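Local atomic coordinates of genome polyprotein (Rhinovirus C, PDB entry 6KU8), a protein that probably cleaves the viral polyprotein, as a 3C cysteine protease of the chymotrypsin-like PA clan, and is bound here by the inhibitor rupintrivir. Residues 101-107 / 152-156; 15-19 / 30-34; 9-13 / 155-160. All coordinates share one frame; numbering follows the deposited sequence.

Contact 1. Residues 101-107 / 152-156; sequences SNMHLAT and GVIAN
With chi1 at 63°, Asn156 CG is set between the backbone N and the carbonyl carbon, which turns the amide toward the chain corner at Asn102; Met103, bent at chi2 (-69°), brings its sulfur against the backbone of the facing strand. ND2 of Asn156 donates to Asn102 O at a long 3.3 Å. The bond is nearly straight (166°) and runs in the amide plane, although the donor stands above the Asn102 carbonyl plane instead of on a lone pair. A water accepts from the same ND2 and donates to Ser101 O, while OD1 is engaged by Asn159, so partners at both ends should hold the amide in one rotation. Met103 crosses this side chain at about a right angle: CE packs 3.5 Å from Asn156 OD1, and SD comes within 3.3 Å of Ala155 C.

Beyond the corner the two strands pair antiparallel. His104 and Ala155 exchange two backbone bonds, the one from His104 N to Ala155 O measuring 2.9 Å; Ala106 and Val153 do the same, with Val153 N 2.8 Å from Ala106 O. Between them lies the non-hydrogen-bonded pair of Leu105 and Ile154, whose CA-H groups point at carbonyl oxygens of the partner strand. Leu105 CD1 presses on Ile154 CD1 at 3.4 Å, a tight carbon contact, on a face where Leu105 also meets Val117. The other face carries His104, Ala155, Ala106 and Val153; the His104 ring is tied through ND1 to Asp116, and Ala106 and Val153 rest on helix 8-17. This is antiparallel pairing within the C-terminal beta domain of a chymotrypsin-like protease, where Gly152 brings the chain close to the probable Cys-His-Glu triad.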
ATOM      1  N   SER A 101      -8.134  -7.849  13.651  1.00 22.92           N
ATOM      2  CA  SER A 101      -7.874  -9.280  13.678  1.00 24.98           C
ATOM      3  C   SER A 101      -8.111  -9.893  12.298  1.00 24.15           C
ATOM      4  O   SER A 101      -8.814  -9.333  11.445  1.00 25.97           O
ATOM      5  CB  SER A 101      -8.743  -9.980  14.742  1.00 30.99           C
ATOM      6  OG  SER A 101     -10.119  -9.797  14.488  1.00 31.66           O
ATOM      7  N   ASN A 102      -7.464 -11.035  12.072  1.00 22.24           N
ATOM      8  CA  ASN A 102      -7.703 -11.864  10.891  1.00 24.98           C
ATOM      9  C   ASN A 102      -7.510 -11.078   9.592  1.00 24.72           C
ATOM     10  O   ASN A 102      -8.296 -11.181   8.645  1.00 21.96           O
ATOM     11  CB  ASN A 102      -9.099 -12.492  10.956  1.00 24.68           C
ATOM     12  CG  ASN A 102      -9.327 -13.269  12.242  1.00 28.86           C
ATOM     13  OD1 ASN A 102     -10.058 -12.832  13.126  1.00 30.69           O
ATOM     14  ND2 ASN A 102      -8.696 -14.426  12.349  1.00 29.96           N
ATOM     15  N   MET A 103      -6.431 -10.301   9.546  1.00 21.88           N
ATOM     16  CA  MET A 103      -6.058  -9.566   8.348  1.00 20.15           C
ATOM     17  C   MET A 103      -5.285 -10.446   7.370  1.00 23.75           C
ATOM     18  O   MET A 103      -4.639 -11.429   7.744  1.00 23.39           O
ATOM     19  CB  MET A 103      -5.219  -8.340   8.714  1.00 21.78           C
ATOM     20  CG  MET A 103      -6.056  -7.142   9.132  1.00 19.73           C
ATOM     21  SD  MET A 103      -6.948  -6.524   7.691  1.00 22.12           S
ATOM     22  CE  MET A 103      -8.309  -5.647   8.479  1.00 18.46           C
ATOM     23  N   HIS A 104      -5.332 -10.054   6.100  1.00 18.04           N
ATOM     24  CA  HIS A 104      -4.620 -10.729   5.027  1.00 22.04           C
ATOM     25  C   HIS A 104      -3.646  -9.764   4.361  1.00 19.91           C
ATOM     26  O   HIS A 104      -3.865  -8.548   4.345  1.00 22.46           O
ATOM     27  CB  HIS A 104      -5.600 -11.277   3.968  1.00 22.60           C
ATOM     28  CG  HIS A 104      -6.411 -12.447   4.437  1.00 25.24           C
ATOM     29  ND1 HIS A 104      -6.447 -13.646   3.755  1.00 26.40           N
ATOM     30  CD2 HIS A 104      -7.198 -12.612   5.528  1.00 24.50           C
ATOM     31  CE1 HIS A 104      -7.228 -14.494   4.402  1.00 32.24           C
ATOM     32  NE2 HIS A 104      -7.695 -13.892   5.480  1.00 26.19           N
ATOM     33  N   LEU A 105      -2.565 -10.308   3.816  1.00 18.07           N
ATOM     34  CA  LEU A 105      -1.714  -9.570   2.889  1.00 19.46           C
ATOM     35  C   LEU A 105      -1.971 -10.118   1.495  1.00 21.03           C
ATOM     36  O   LEU A 105      -1.923 -11.337   1.289  1.00 20.28           O
ATOM     37  CB  LEU A 105      -0.232  -9.696   3.256  1.00 17.70           C
ATOM     38  CG  LEU A 105       0.802  -9.137   2.254  1.00 20.94           C
ATOM     39  CD1 LEU A 105       0.490  -7.724   1.932  1.00 24.63           C
ATOM     40  CD2 LEU A 105       2.221  -9.232   2.818  1.00 25.96           C
ATOM     41  N   ALA A 106      -2.277  -9.231   0.549  1.00 17.47           N
ATOM     42  CA  ALA A 106      -2.564  -9.651  -0.819  1.00 19.06           C
ATOM     43  C   ALA A 106      -1.796  -8.762  -1.780  1.00 20.56           C
ATOM     44  O   ALA A 106      -1.754  -7.540  -1.607  1.00 20.98           O
ATOM     45  CB  ALA A 106      -4.067  -9.600  -1.133  1.00 18.97           C
ATOM     46  N   THR A 107      -1.175  -9.382  -2.775  1.00 20.81           N
ATOM     47  CA  THR A 107      -0.477  -8.637  -3.802  1.00 20.09           C
ATOM     48  C   THR A 107      -0.522  -9.453  -5.081  1.00 22.70           C
ATOM     49  O   THR A 107      -0.979 -10.604  -5.097  1.00 22.15           O
ATOM     50  CB  THR A 107       0.963  -8.335  -3.379  1.00 18.60           C
ATOM     51  OG1 THR A 107       1.524  -7.352  -4.256  1.00 18.41           O
ATOM     52  CG2 THR A 107       1.796  -9.612  -3.393  1.00 19.39           C
ATOM     53  N   GLY A 152       1.713  -4.497  -1.231  1.00 17.16           N
ATOM     54  CA  GLY A 152       0.637  -5.429  -0.968  1.00 16.09           C
ATOM     55  C   GLY A 152      -0.395  -4.798  -0.057  1.00 17.62           C
ATOM     56  O   GLY A 152      -0.041  -4.026   0.835  1.00 18.73           O
ATOM     57  N   VAL A 153      -1.636  -5.127  -0.249  1.00 16.67           N
ATOM     58  CA  VAL A 153      -2.707  -4.614   0.550  1.00 19.62           C
ATOM     59  C   VAL A 153      -2.906  -5.425   1.841  1.00 20.31           C
ATOM     60  O   VAL A 153      -2.874  -6.602   1.807  1.00 18.60           O
ATOM     61  CB  VAL A 153      -4.035  -4.603  -0.225  1.00 20.86           C
ATOM     62  CG1 VAL A 153      -5.092  -3.916   0.576  1.00 21.69           C
ATOM     63  CG2 VAL A 153      -3.917  -3.965  -1.593  1.00 18.94           C
ATOM     64  N   ILE A 154      -3.066  -4.753   2.965  1.00 20.00           N
ATOM     65  CA  ILE A 154      -3.379  -5.402   4.220  1.00 18.74           C
ATOM     66  C   ILE A 154      -4.873  -5.144   4.427  1.00 18.45           C
ATOM     67  O   ILE A 154      -5.259  -4.035   4.654  1.00 16.22           O
ATOM     68  CB  ILE A 154      -2.571  -4.866   5.397  1.00 30.00           C
ATOM     69  CG1 ILE A 154      -1.067  -4.986   5.164  1.00 30.00           C
ATOM     70  CG2 ILE A 154      -3.026  -5.518   6.685  1.00 30.00           C
ATOM     71  CD1 ILE A 154      -0.541  -6.338   4.904  1.00 30.00           C
ATOM     72  N   ALA A 155      -5.658  -6.204   4.345  1.00 18.16           N
ATOM     73  CA  ALA A 155      -7.102  -6.119   4.419  1.00 19.69           C
ATOM     74  C   ALA A 155      -7.864  -7.401   4.661  1.00 19.74           C
ATOM     75  O   ALA A 155      -7.296  -8.457   4.635  1.00 19.10           O
ATOM     76  CB  ALA A 155      -7.617  -5.566   3.115  1.00 18.20           C
ATOM     77  N   ASN A 156      -9.146  -7.240   4.957  1.00 17.17           N
ATOM     78  CA  ASN A 156     -10.083  -8.362   4.984  1.00 20.10           C
ATOM     79  C   ASN A 156     -11.440  -7.799   4.572  1.00 18.95           C
ATOM     80  O   ASN A 156     -11.532  -6.644   4.159  1.00 18.17           O
ATOM     81  CB  ASN A 156     -10.075  -9.062   6.353  1.00 16.30           C
ATOM     82  CG  ASN A 156     -10.536  -8.156   7.493  1.00 20.83           C
ATOM     83  OD1 ASN A 156     -11.187  -7.137   7.271  1.00 18.63           O
ATOM     84  ND2 ASN A 156     -10.192  -8.530   8.721  1.00 20.11           N
TER
HETATM   85  O   HOH W   1     -10.745  -7.200  11.258  1.00 28.19           O

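Contact 2. Residues 15-19 / 30-34; sequences KRNCH and MLGIH
Met30 O is approached from the facing strand by two neighbouring residues: His19 N donates to it at 3.0 Å, and the CA-H of Cys18 comes in as well, with CA 3.1 Å from the oxygen. The return bond, Met30 N to His19 O, is 2.8 Å long. One step back, at the end of helix 8-17, Asn17 O accepts from Gly32 N, also at 2.8 Å. The Asn17 amide lies beside the same glycine, with ND2 2.7 Å from Gly32 O, and ND2 is bonded to Arg87 O.

On one face of the hairpin Cys18 SG packs 3.6 Å from Leu31 CD1. On the other, Met30 bends at chi3 (85°) to bring CE obliquely against His19, 3.8 Å from CD2; the imidazole is held through ND1 by Asp53.

The antiparallel bonding thus begins at the helix end itself: the Asn17 carbonyl already belongs to the pattern of the N-terminal hairpin, so the helix end and the strand that follows it are both bonded to strand 26-34, with the Asn17 side chain tying in the loop at Arg87.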
ATOM      1  N   LYS A  15      -8.054  -7.572  -8.112  1.00 23.01           N
ATOM      2  CA  LYS A  15      -8.392  -7.625  -9.536  1.00 22.66           C
ATOM      3  C   LYS A  15      -8.888  -6.281 -10.058  1.00 24.28           C
ATOM      4  O   LYS A  15      -8.593  -5.902 -11.201  1.00 23.69           O
ATOM      5  CB  LYS A  15      -9.456  -8.696  -9.787  1.00 26.95           C
ATOM      6  CG  LYS A  15      -8.940 -10.126  -9.621  1.00 36.47           C
ATOM      7  CD  LYS A  15      -9.230 -10.978 -10.864  1.00 49.73           C
ATOM      8  CE  LYS A  15     -10.726 -11.029 -11.182  1.00 54.70           C
ATOM      9  NZ  LYS A  15     -11.074 -12.081 -12.201  1.00 52.10           N
ATOM     10  N   ARG A  16      -9.665  -5.557  -9.252  1.00 21.72           N
ATOM     11  CA  ARG A  16     -10.339  -4.362  -9.756  1.00 20.04           C
ATOM     12  C   ARG A  16      -9.450  -3.125  -9.657  1.00 24.27           C
ATOM     13  O   ARG A  16      -9.469  -2.275 -10.554  1.00 20.56           O
ATOM     14  CB  ARG A  16     -11.647  -4.137  -8.997  1.00 22.55           C
ATOM     15  CG  ARG A  16     -12.374  -2.805  -9.320  1.00 30.06           C
ATOM     16  CD  ARG A  16     -12.773  -2.704 -10.814  1.00 33.35           C
ATOM     17  NE  ARG A  16     -13.514  -1.485 -11.170  1.00 30.90           N
ATOM     18  CZ  ARG A  16     -12.949  -0.295 -11.402  1.00 36.20           C
ATOM     19  NH1 ARG A  16     -11.631  -0.141 -11.293  1.00 35.17           N
ATOM     20  NH2 ARG A  16     -13.700   0.752 -11.729  1.00 36.66           N
ATOM     21  N   ASN A  17      -8.644  -3.017  -8.593  1.00 20.33           N
ATOM     22  CA  ASN A  17      -7.973  -1.763  -8.276  1.00 22.25           C
ATOM     23  C   ASN A  17      -6.449  -1.829  -8.236  1.00 20.43           C
ATOM     24  O   ASN A  17      -5.818  -0.776  -8.119  1.00 22.64           O
ATOM     25  CB  ASN A  17      -8.473  -1.222  -6.925  1.00 23.60           C
ATOM     26  CG  ASN A  17      -9.552  -0.127  -7.067  1.00 30.07           C
ATOM     27  OD1 ASN A  17     -10.201   0.018  -8.118  1.00 30.25           O
ATOM     28  ND2 ASN A  17      -9.736   0.652  -6.003  1.00 23.64           N
ATOM     29  N   CYS A  18      -5.837  -3.002  -8.337  1.00 21.22           N
ATOM     30  CA  CYS A  18      -4.400  -3.134  -8.152  1.00 20.15           C
ATOM     31  C   CYS A  18      -3.688  -3.436  -9.464  1.00 18.78           C
ATOM     32  O   CYS A  18      -4.219  -4.129 -10.335  1.00 20.82           O
ATOM     33  CB  CYS A  18      -4.094  -4.210  -7.104  1.00 20.21           C
ATOM     34  SG  CYS A  18      -4.622  -3.649  -5.423  1.00 23.34           S
ATOM     35  N   HIS A  19      -2.463  -2.920  -9.570  1.00 18.24           N
ATOM     36  CA  HIS A  19      -1.635  -2.996 -10.763  1.00 19.48           C
ATOM     37  C   HIS A  19      -0.177  -3.157 -10.359  1.00 20.49           C
ATOM     38  O   HIS A  19       0.236  -2.754  -9.262  1.00 22.52           O
ATOM     39  CB  HIS A  19      -1.811  -1.751 -11.639  1.00 17.38           C
ATOM     40  CG  HIS A  19      -3.235  -1.505 -12.024  1.00 22.50           C
ATOM     41  ND1 HIS A  19      -3.774  -1.962 -13.207  1.00 20.12           N
ATOM     42  CD2 HIS A  19      -4.248  -0.907 -11.353  1.00 17.49           C
ATOM     43  CE1 HIS A  19      -5.052  -1.628 -13.263  1.00 20.55           C
ATOM     44  NE2 HIS A  19      -5.365  -0.987 -12.150  1.00 20.52           N
ATOM     45  N   MET A  30       0.512  -1.565  -6.744  1.00 18.64           N
ATOM     46  CA  MET A  30      -0.106  -0.252  -6.708  1.00 19.22           C
ATOM     47  C   MET A  30      -1.596  -0.416  -6.435  1.00 19.40           C
ATOM     48  O   MET A  30      -2.273  -1.206  -7.108  1.00 20.00           O
ATOM     49  CB  MET A  30       0.115   0.495  -8.027  1.00 17.37           C
ATOM     50  CG  MET A  30      -0.442   1.941  -8.031  1.00 19.83           C
ATOM     51  SD  MET A  30      -0.557   2.652  -9.708  1.00 24.08           S
ATOM     52  CE  MET A  30      -2.156   2.004 -10.220  1.00 18.04           C
ATOM     53  N   LEU A  31      -2.103   0.320  -5.451  1.00 18.79           N
ATOM     54  CA  LEU A  31      -3.498   0.214  -5.028  1.00 19.41           C
ATOM     55  C   LEU A  31      -4.245   1.477  -5.451  1.00 21.18           C
ATOM     56  O   LEU A  31      -4.017   2.556  -4.898  1.00 20.71           O
ATOM     57  CB  LEU A  31      -3.597   0.011  -3.517  1.00 18.58           C
ATOM     58  CG  LEU A  31      -5.002   0.208  -2.938  1.00 22.70           C
ATOM     59  CD1 LEU A  31      -5.938  -0.873  -3.454  1.00 18.73           C
ATOM     60  CD2 LEU A  31      -4.941   0.201  -1.411  1.00 20.66           C
ATOM     61  N   GLY A  32      -5.154   1.345  -6.414  1.00 22.96           N
ATOM     62  CA  GLY A  32      -6.032   2.456  -6.736  1.00 22.67           C
ATOM     63  C   GLY A  32      -7.028   2.696  -5.615  1.00 22.39           C
ATOM     64  O   GLY A  32      -7.541   1.759  -4.996  1.00 21.76           O
ATOM     65  N   ILE A  33      -7.299   3.974  -5.343  1.00 20.51           N
ATOM     66  CA  ILE A  33      -8.158   4.381  -4.234  1.00 18.27           C
ATOM     67  C   ILE A  33      -9.486   4.937  -4.741  1.00 23.90           C
ATOM     68  O   ILE A  33     -10.561   4.564  -4.254  1.00 21.86           O
ATOM     69  CB  ILE A  33      -7.446   5.410  -3.325  1.00 17.82           C
ATOM     70  CG1 ILE A  33      -6.085   4.899  -2.823  1.00 19.43           C
ATOM     71  CG2 ILE A  33      -8.356   5.817  -2.157  1.00 20.25           C
ATOM     72  CD1 ILE A  33      -6.164   3.837  -1.785  1.00 19.81           C
ATOM     73  N   HIS A  34      -9.430   5.843  -5.713  1.00 19.78           N
ATOM     74  CA  HIS A  34     -10.604   6.528  -6.250  1.00 21.43           C
ATOM     75  C   HIS A  34     -10.141   7.386  -7.408  1.00 24.98           C
ATOM     76  O   HIS A  34      -8.980   7.816  -7.442  1.00 23.60           O
ATOM     77  CB  HIS A  34     -11.291   7.407  -5.195  1.00 22.75           C
ATOM     78  CG  HIS A  34     -10.519   8.651  -4.859  1.00 23.25           C
ATOM     79  ND1 HIS A  34     -10.792   9.877  -5.431  1.00 25.36           N
ATOM     80  CD2 HIS A  34      -9.467   8.850  -4.028  1.00 21.17           C
ATOM     81  CE1 HIS A  34      -9.954  10.780  -4.954  1.00 23.12           C
ATOM     82  NE2 HIS A  34      -9.134  10.181  -4.104  1.00 23.78           N
TER

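Contact 3. Residues 9-13 / 155-160; sequences FVRAL and ANTGNI
The phenyl ring of Phe9 lies flat against the beta turn at Thr157 and Gly158. Gly158 N sits 3.3 Å above the ring plane, over its centre, and Gly158 CA makes a CH-pi contact on that face, 4.0 Å from the ring centroid and 24° off the normal. Ile160 meets the ring at its edge, with CG1 in the plane and 3.9 Å from CE2. The ring reaches this position because CG stands trans to the Phe9 backbone N (chi1 176°), which carries it out from the helix across the turn.

One helical turn further on, Leu13 and Ile160 meet tip to tip, CD2 to CD1 at 3.7 Å. Val10 rests CG2 on the strand end, 3.8 Å from Asn156 CA. No conventional hydrogen bond joins the segments directly; the Gly158 N-H points at the ring face, and a water that accepts from Phe9 N also bonds Thr157 OG1.

The second shell is the turn's own bonding. Residues 156 to 159 form a type II turn, closed by Asn159 N to Asn156 O at 3.0 Å and by a reciprocal bond from Asn156 N to Asn159 O. The side chains of the turn's first and last residues are joined as well: Asn159 ND2 donates to Asn156 OD1 at 2.9 Å, in the carbonyl plane and on a lone pair, a bond that should stiffen the turn. Phe92 adds an edge-to-face partner to Phe9, and Ile160 also touches Phe92 and Leu177. Helix 8-17 therefore lies over the hairpin of strands 153-156 and 159-167, with Phe9 on its turn, Leu13 on Val153 as well as Ile160, and Val10 extending onto Ala106 of the adjoining strand 100-107.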
ATOM      1  N   PHE A   9     -13.790 -10.661  -1.101  1.00 28.13           N
ATOM      2  CA  PHE A   9     -13.609  -9.209  -1.086  1.00 25.86           C
ATOM      3  C   PHE A   9     -12.178  -8.822  -1.458  1.00 26.62           C
ATOM      4  O   PHE A   9     -11.955  -7.958  -2.314  1.00 23.43           O
ATOM      5  CB  PHE A   9     -13.970  -8.657   0.294  1.00 23.48           C
ATOM      6  CG  PHE A   9     -13.723  -7.172   0.453  1.00 23.85           C
ATOM      7  CD1 PHE A   9     -14.754  -6.272   0.277  1.00 23.08           C
ATOM      8  CD2 PHE A   9     -12.466  -6.686   0.821  1.00 21.17           C
ATOM      9  CE1 PHE A   9     -14.548  -4.889   0.444  1.00 25.18           C
ATOM     10  CE2 PHE A   9     -12.239  -5.313   0.984  1.00 20.11           C
ATOM     11  CZ  PHE A   9     -13.288  -4.413   0.793  1.00 25.55           C
ATOM     12  N   VAL A  10     -11.190  -9.443  -0.816  1.00 21.79           N
ATOM     13  CA  VAL A  10      -9.807  -9.034  -1.053  1.00 25.68           C
ATOM     14  C   VAL A  10      -9.385  -9.369  -2.478  1.00 26.89           C
ATOM     15  O   VAL A  10      -8.765  -8.546  -3.164  1.00 23.58           O
ATOM     16  CB  VAL A  10      -8.864  -9.675  -0.019  1.00 26.82           C
ATOM     17  CG1 VAL A  10      -7.435  -9.238  -0.285  1.00 20.27           C
ATOM     18  CG2 VAL A  10      -9.271  -9.269   1.380  1.00 22.25           C
ATOM     19  N   ARG A  11      -9.710 -10.574  -2.955  1.00 25.06           N
ATOM     20  CA  ARG A  11      -9.379 -10.914  -4.336  1.00 27.07           C
ATOM     21  C   ARG A  11     -10.011  -9.932  -5.316  1.00 27.35           C
ATOM     22  O   ARG A  11      -9.363  -9.495  -6.277  1.00 25.69           O
ATOM     23  CB  ARG A  11      -9.818 -12.346  -4.661  1.00 33.72           C
ATOM     24  CG  ARG A  11      -9.815 -12.642  -6.148  1.00 36.74           C
ATOM     25  CD  ARG A  11      -9.725 -14.131  -6.454  1.00 48.89           C
ATOM     26  NE  ARG A  11      -8.339 -14.603  -6.485  1.00 63.38           N
ATOM     27  CZ  ARG A  11      -7.979 -15.851  -6.784  1.00 66.15           C
ATOM     28  NH1 ARG A  11      -8.904 -16.756  -7.079  1.00 67.69           N
ATOM     29  NH2 ARG A  11      -6.694 -16.197  -6.791  1.00 55.27           N
ATOM     30  N   ALA A  12     -11.284  -9.588  -5.109  1.00 24.48           N
ATOM     31  CA  ALA A  12     -11.926  -8.630  -6.007  1.00 27.37           C
ATOM     32  C   ALA A  12     -11.227  -7.276  -5.954  1.00 26.37           C
ATOM     33  O   ALA A  12     -11.102  -6.589  -6.978  1.00 25.39           O
ATOM     34  CB  ALA A  12     -13.406  -8.495  -5.661  1.00 26.99           C
ATOM     35  N   LEU A  13     -10.758  -6.880  -4.770  1.00 22.58           N
ATOM     36  CA  LEU A  13     -10.002  -5.634  -4.639  1.00 21.22           C
ATOM     37  C   LEU A  13      -8.744  -5.663  -5.500  1.00 20.28           C
ATOM     38  O   LEU A  13      -8.482  -4.735  -6.281  1.00 21.72           O
ATOM     39  CB  LEU A  13      -9.636  -5.396  -3.165  1.00 17.02           C
ATOM     40  CG  LEU A  13      -8.818  -4.119  -2.898  1.00 20.38           C
ATOM     41  CD1 LEU A  13      -9.580  -2.901  -3.346  1.00 21.49           C
ATOM     42  CD2 LEU A  13      -8.434  -4.005  -1.417  1.00 18.69           C
ATOM     43  N   ALA A 155      -5.658  -6.204   4.345  1.00 18.16           N
ATOM     44  CA  ALA A 155      -7.102  -6.119   4.419  1.00 19.69           C
ATOM     45  C   ALA A 155      -7.864  -7.401   4.661  1.00 19.74           C
ATOM     46  O   ALA A 155      -7.296  -8.457   4.635  1.00 19.10           O
ATOM     47  CB  ALA A 155      -7.617  -5.566   3.115  1.00 18.20           C
ATOM     48  N   ASN A 156      -9.146  -7.240   4.957  1.00 17.17           N
ATOM     49  CA  ASN A 156     -10.083  -8.362   4.984  1.00 20.10           C
ATOM     50  C   ASN A 156     -11.440  -7.799   4.572  1.00 18.95           C
ATOM     51  O   ASN A 156     -11.532  -6.644   4.159  1.00 18.17           O
ATOM     52  CB  ASN A 156     -10.075  -9.062   6.353  1.00 16.30           C
ATOM     53  CG  ASN A 156     -10.536  -8.156   7.493  1.00 20.83           C
ATOM     54  OD1 ASN A 156     -11.187  -7.137   7.271  1.00 18.63           O
ATOM     55  ND2 ASN A 156     -10.192  -8.530   8.721  1.00 20.11           N
ATOM     56  N   THR A 157     -12.496  -8.602   4.666  1.00 20.64           N
ATOM     57  CA  THR A 157     -13.790  -8.158   4.136  1.00 19.01           C
ATOM     58  C   THR A 157     -14.199  -6.807   4.722  1.00 18.47           C
ATOM     59  O   THR A 157     -14.352  -6.661   5.941  1.00 20.31           O
ATOM     60  CB  THR A 157     -14.865  -9.215   4.413  1.00 24.34           C
ATOM     61  OG1 THR A 157     -14.479 -10.444   3.791  1.00 23.91           O
ATOM     62  CG2 THR A 157     -16.221  -8.783   3.836  1.00 19.58           C
ATOM     63  N   GLY A 158     -14.322  -5.805   3.848  1.00 18.70           N
ATOM     64  CA  GLY A 158     -14.758  -4.475   4.219  1.00 20.12           C
ATOM     65  C   GLY A 158     -13.746  -3.589   4.917  1.00 17.97           C
ATOM     66  O   GLY A 158     -14.088  -2.463   5.273  1.00 18.45           O
ATOM     67  N   ASN A 159     -12.512  -4.037   5.143  1.00 17.31           N
ATOM     68  CA  ASN A 159     -11.548  -3.220   5.880  1.00 19.29           C
ATOM     69  C   ASN A 159     -10.234  -3.176   5.108  1.00 19.46           C
ATOM     70  O   ASN A 159      -9.559  -4.203   4.974  1.00 20.58           O
ATOM     71  CB  ASN A 159     -11.323  -3.777   7.285  1.00 17.81           C
ATOM     72  CG  ASN A 159     -12.606  -3.922   8.080  1.00 20.10           C
ATOM     73  OD1 ASN A 159     -13.336  -2.964   8.249  1.00 18.03           O
ATOM     74  ND2 ASN A 159     -12.859  -5.119   8.603  1.00 15.48           N
ATOM     75  N   ILE A 160      -9.864  -2.008   4.603  1.00 17.42           N
ATOM     76  CA  ILE A 160      -8.645  -1.850   3.803  1.00 16.05           C
ATOM     77  C   ILE A 160      -7.726  -0.933   4.601  1.00 14.21           C
ATOM     78  O   ILE A 160      -7.950   0.282   4.667  1.00 17.22           O
ATOM     79  CB  ILE A 160      -8.930  -1.295   2.398  1.00 20.24           C
ATOM     80  CG1 ILE A 160      -9.959  -2.171   1.660  1.00 16.02           C
ATOM     81  CG2 ILE A 160      -7.618  -1.206   1.586  1.00 19.15           C
ATOM     82  CD1 ILE A 160     -10.484  -1.543   0.381  1.00 14.29           C
TER
HETATM   83  O   HOH W   2     -15.351 -11.587   1.349  1.00 35.11           O

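In the fold
From the N terminus, helix 8-17 supplies the first half of contact 3, whose partner comes only at 155-160. Contact 2 closes early, at 30-34, as a hairpin of the N-terminal barrel nested inside that long loop. Contact 1 opens later, at 101, and closes at 152-156; contacts 2 and 1 thus follow in series, while contacts 1 and 3 end on the same strand and share Ala155 and Asn156. Val153 is the meeting point: its CG2 touches Cys18 and Leu31 of contact 2, and its CG1 packs on Leu13 and Ile160 of contact 3. Helix 8-17, which leads into the barrel and packs on strands 153-156 and 159-167, and Val153 join the N-terminal barrel to the C-terminal sheet.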